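Long-range contact in MYB3 (Trichomonas vaginalis, PDB 3ZQC), which binds a promoter DNA sequence through its tandem Myb-like repeats and probably acts as a sequence-specific transcription factor for RNA polymerase II: residues V52-T58 / G85-I91. Numbering follows the deposited sequence.
Sequences VVKHAWT and GRTDNAI
Val53 N donates a hydrogen bond to Gly85 O (2.9 Å, 138° at the hydrogen) where the loop between helices 37-48 and 59-71 passes the turn leading into helix 88-99, the DNA-recognition helix of a Myb-like helix-turn-helix fold. The CA of Val52 adds a CA-H...O contact to the same carbonyl oxygen. Gly85, at a positive phi of 78°, has no side chain to collide with Val53 CB. The side chain of Arg86, bent at chi2 (-77°), reaches across to the loop and places its guanidinium between two rings. On one face lies the indole of Trp57 in a parallel cation-pi stack: the planes differ by 4°, and Arg86 CZ stands 3.4 Å from the centroid of the six-membered ring. Over the opposite face comes the imidazole of His55, more loosely, with centres 4.5 Å apart and NH2 displaced toward the ring's rim. Arg86 NH2 also makes weak hydrogen bonds to two successive loop carbonyls, His55 O and Ala56 O, and forms a salt bridge with Glu61. Arg86 thus ties the loop to helix 59-71 from just before helix 88-99; its charge is probably balanced in large part by Glu61. Beyond the stack, the indole reaches helix 88-99, where Trp57 CZ2 lies 4.1 Å from Ala90 CB. Its NE1 gives a weak hydrogen bond to a DNA phosphate, so one member of the stack itself touches the DNA backbone, while Asn89 packs on an adenine base. Ile91, which also touches Ile65 of helix 59-71 and Trp76 of helix 76-79, brings CD1 to 3.6 Å from Trp57 CH2.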
ATOM      1  N   VAL A  52      -3.643  -8.058   1.941  1.00 65.89           N
ATOM      2  CA  VAL A  52      -2.547  -7.446   1.193  1.00 67.29           C
ATOM      3  C   VAL A  52      -2.066  -8.456   0.161  1.00 67.88           C
ATOM      4  O   VAL A  52      -1.934  -9.643   0.462  1.00 68.31           O
ATOM      5  CB  VAL A  52      -1.363  -7.054   2.098  1.00 67.73           C
ATOM      6  CG1 VAL A  52      -1.855  -6.141   3.205  1.00 68.84           C
ATOM      7  CG2 VAL A  52      -0.698  -8.294   2.667  1.00 68.62           C
ATOM      8  N   VAL A  53      -1.814  -7.995  -1.058  1.00 68.25           N
ATOM      9  CA  VAL A  53      -1.380  -8.907  -2.108  1.00 68.90           C
ATOM     10  C   VAL A  53       0.145  -8.897  -2.218  1.00 69.10           C
ATOM     11  O   VAL A  53       0.783  -7.874  -1.964  1.00 68.98           O
ATOM     12  CB  VAL A  53      -2.047  -8.545  -3.456  1.00 68.90           C
ATOM     13  CG1 VAL A  53      -1.241  -7.499  -4.175  1.00 69.45           C
ATOM     14  CG2 VAL A  53      -2.236  -9.803  -4.291  1.00 68.43           C
ATOM     15  N   LYS A  54       0.724 -10.035  -2.600  1.00 69.58           N
ATOM     16  CA  LYS A  54       2.181 -10.160  -2.672  1.00 69.41           C
ATOM     17  C   LYS A  54       2.820 -10.341  -4.037  1.00 68.56           C
ATOM     18  O   LYS A  54       4.035 -10.186  -4.160  1.00 67.98           O
ATOM     19  CB  LYS A  54       2.650 -11.310  -1.766  1.00 70.53           C
ATOM     20  CG  LYS A  54       2.367 -12.711  -2.309  1.00 71.16           C
ATOM     21  CD  LYS A  54       3.658 -13.421  -2.766  1.00 70.79           C
ATOM     22  CE  LYS A  54       3.480 -14.098  -4.139  1.00 70.02           C
ATOM     23  NZ  LYS A  54       2.266 -14.986  -4.229  1.00 67.88           N
ATOM     24  N   HIS A  55       2.032 -10.677  -5.055  1.00 67.67           N
ATOM     25  CA  HIS A  55       2.598 -10.873  -6.389  1.00 66.11           C
ATOM     26  C   HIS A  55       3.083  -9.565  -6.998  1.00 64.35           C
ATOM     27  O   HIS A  55       2.613  -8.486  -6.649  1.00 63.85           O
ATOM     28  CB  HIS A  55       1.572 -11.485  -7.317  1.00 67.10           C
ATOM     29  CG  HIS A  55       0.449 -10.561  -7.644  1.00 68.13           C
ATOM     30  ND1 HIS A  55      -0.261  -9.885  -6.676  1.00 68.04           N
ATOM     31  CD2 HIS A  55      -0.116 -10.231  -8.829  1.00 69.21           C
ATOM     32  CE1 HIS A  55      -1.220  -9.181  -7.252  1.00 68.96           C
ATOM     33  NE2 HIS A  55      -1.154  -9.374  -8.556  1.00 70.11           N
ATOM     34  N   ALA A  56       4.024  -9.674  -7.926  1.00 62.45           N
ATOM     35  CA  ALA A  56       4.584  -8.498  -8.576  1.00 60.90           C
ATOM     36  C   ALA A  56       3.506  -7.670  -9.258  1.00 59.96           C
ATOM     37  O   ALA A  56       2.333  -8.048  -9.293  1.00 60.44           O
ATOM     38  CB  ALA A  56       5.641  -8.916  -9.583  1.00 59.30           C
ATOM     39  N   TRP A  57       3.909  -6.543  -9.817  1.00 57.86           N
ATOM     40  CA  TRP A  57       2.951  -5.685 -10.461  1.00 57.02           C
ATOM     41  C   TRP A  57       2.602  -6.082 -11.883  1.00 57.35           C
ATOM     42  O   TRP A  57       3.437  -6.024 -12.790  1.00 57.59           O
ATOM     43  CB  TRP A  57       3.432  -4.235 -10.419  1.00 53.90           C
ATOM     44  CG  TRP A  57       3.501  -3.659  -9.021  1.00 51.46           C
ATOM     45  CD1 TRP A  57       4.608  -3.555  -8.235  1.00 50.95           C
ATOM     46  CD2 TRP A  57       2.422  -3.082  -8.268  1.00 48.91           C
ATOM     47  NE1 TRP A  57       4.293  -2.944  -7.047  1.00 49.27           N
ATOM     48  CE2 TRP A  57       2.958  -2.643  -7.042  1.00 47.79           C
ATOM     49  CE3 TRP A  57       1.059  -2.890  -8.515  1.00 46.34           C
ATOM     50  CZ2 TRP A  57       2.183  -2.025  -6.066  1.00 46.52           C
ATOM     51  CZ3 TRP A  57       0.291  -2.278  -7.546  1.00 46.40           C
ATOM     52  CH2 TRP A  57       0.855  -1.851  -6.335  1.00 47.03           C
ATOM     53  N   THR A  58       1.352  -6.499 -12.052  1.00 57.65           N
ATOM     54  CA  THR A  58       0.810  -6.882 -13.344  1.00 57.99           C
ATOM     55  C   THR A  58       0.682  -5.555 -14.084  1.00 57.89           C
ATOM     56  O   THR A  58       0.304  -4.554 -13.477  1.00 57.83           O
ATOM     57  CB  THR A  58      -0.591  -7.483 -13.176  1.00 57.72           C
ATOM     58  OG1 THR A  58      -1.516  -6.445 -12.826  1.00 60.87           O
ATOM     59  CG2 THR A  58      -0.602  -8.508 -12.062  1.00 55.22           C
ATOM     60  N   GLY A  85      -6.851  -5.679  -3.021  1.00 60.95           N
ATOM     61  CA  GLY A  85      -5.662  -6.157  -2.346  1.00 61.94           C
ATOM     62  C   GLY A  85      -4.406  -5.305  -2.319  1.00 62.90           C
ATOM     63  O   GLY A  85      -3.466  -5.662  -1.602  1.00 64.09           O
ATOM     64  N   ARG A  86      -4.346  -4.216  -3.085  1.00 61.82           N
ATOM     65  CA  ARG A  86      -3.157  -3.361  -3.054  1.00 59.83           C
ATOM     66  C   ARG A  86      -3.477  -2.148  -2.196  1.00 58.46           C
ATOM     67  O   ARG A  86      -4.424  -1.419  -2.471  1.00 57.75           O
ATOM     68  CB  ARG A  86      -2.783  -2.908  -4.454  1.00 60.06           C
ATOM     69  CG  ARG A  86      -2.436  -4.030  -5.388  1.00 60.82           C
ATOM     70  CD  ARG A  86      -1.049  -4.569  -5.143  1.00 61.36           C
ATOM     71  NE  ARG A  86      -0.547  -5.244  -6.341  1.00 61.59           N
ATOM     72  CZ  ARG A  86       0.698  -5.677  -6.494  1.00 61.89           C
ATOM     73  NH1 ARG A  86       1.579  -5.515  -5.518  1.00 62.02           N
ATOM     74  NH2 ARG A  86       1.062  -6.273  -7.621  1.00 60.71           N
ATOM     75  N   THR A  87      -2.691  -1.928  -1.152  1.00 57.57           N
ATOM     76  CA  THR A  87      -2.949  -0.802  -0.266  1.00 56.96           C
ATOM     77  C   THR A  87      -2.730   0.549  -0.952  1.00 56.51           C
ATOM     78  O   THR A  87      -2.392   0.601  -2.127  1.00 55.95           O
ATOM     79  CB  THR A  87      -2.087  -0.904   1.000  1.00 56.57           C
ATOM     80  OG1 THR A  87      -2.684  -0.112   2.033  1.00 57.47           O
ATOM     81  CG2 THR A  87      -0.666  -0.429   0.729  1.00 55.90           C
ATOM     82  N   ASP A  88      -2.930   1.641  -0.220  1.00 56.49           N
ATOM     83  CA  ASP A  88      -2.781   2.977  -0.799  1.00 55.69           C
ATOM     84  C   ASP A  88      -1.330   3.424  -0.827  1.00 54.50           C
ATOM     85  O   ASP A  88      -0.921   4.241  -1.645  1.00 54.46           O
ATOM     86  CB  ASP A  88      -3.641   3.992  -0.018  1.00 55.83           C
ATOM     87  CG  ASP A  88      -2.980   4.475   1.262  1.00 55.65           C
ATOM     88  OD1 ASP A  88      -3.036   3.732   2.268  1.00 53.73           O
ATOM     89  OD2 ASP A  88      -2.407   5.595   1.252  1.00 54.79           O
ATOM     90  N   ASN A  89      -0.546   2.880   0.082  1.00 52.80           N
ATOM     91  CA  ASN A  89       0.852   3.242   0.138  1.00 51.29           C
ATOM     92  C   ASN A  89       1.559   2.454  -0.960  1.00 49.77           C
ATOM     93  O   ASN A  89       2.469   2.941  -1.627  1.00 48.07           O
ATOM     94  CB  ASN A  89       1.396   2.908   1.534  1.00 50.06           C
ATOM     95  CG  ASN A  89       2.843   3.269   1.700  1.00 47.77           C
ATOM     96  OD1 ASN A  89       3.712   2.411   1.617  1.00 47.36           O
ATOM     97  ND2 ASN A  89       3.115   4.546   1.928  1.00 45.69           N
ATOM     98  N   ALA A  90       1.116   1.228  -1.163  1.00 48.93           N
ATOM     99  CA  ALA A  90       1.723   0.420  -2.183  1.00 49.01           C
ATOM    100  C   ALA A  90       1.650   1.189  -3.491  1.00 49.80           C
ATOM    101  O   ALA A  90       2.656   1.339  -4.175  1.00 51.01           O
ATOM    102  CB  ALA A  90       0.995  -0.900  -2.296  1.00 49.97           C
ATOM    103  N   ILE A  91       0.464   1.693  -3.828  1.00 49.58           N
ATOM    104  CA  ILE A  91       0.269   2.439  -5.073  1.00 49.82           C
ATOM    105  C   ILE A  91       1.165   3.670  -5.124  1.00 50.94           C
ATOM    106  O   ILE A  91       1.853   3.917  -6.113  1.00 50.13           O
ATOM    107  CB  ILE A  91      -1.190   2.908  -5.236  1.00 48.28           C
ATOM    108  CG1 ILE A  91      -2.144   1.745  -5.039  1.00 49.54           C
ATOM    109  CG2 ILE A  91      -1.410   3.427  -6.616  1.00 46.61           C
ATOM    110  CD1 ILE A  91      -1.826   0.581  -5.918  1.00 49.49           C
TER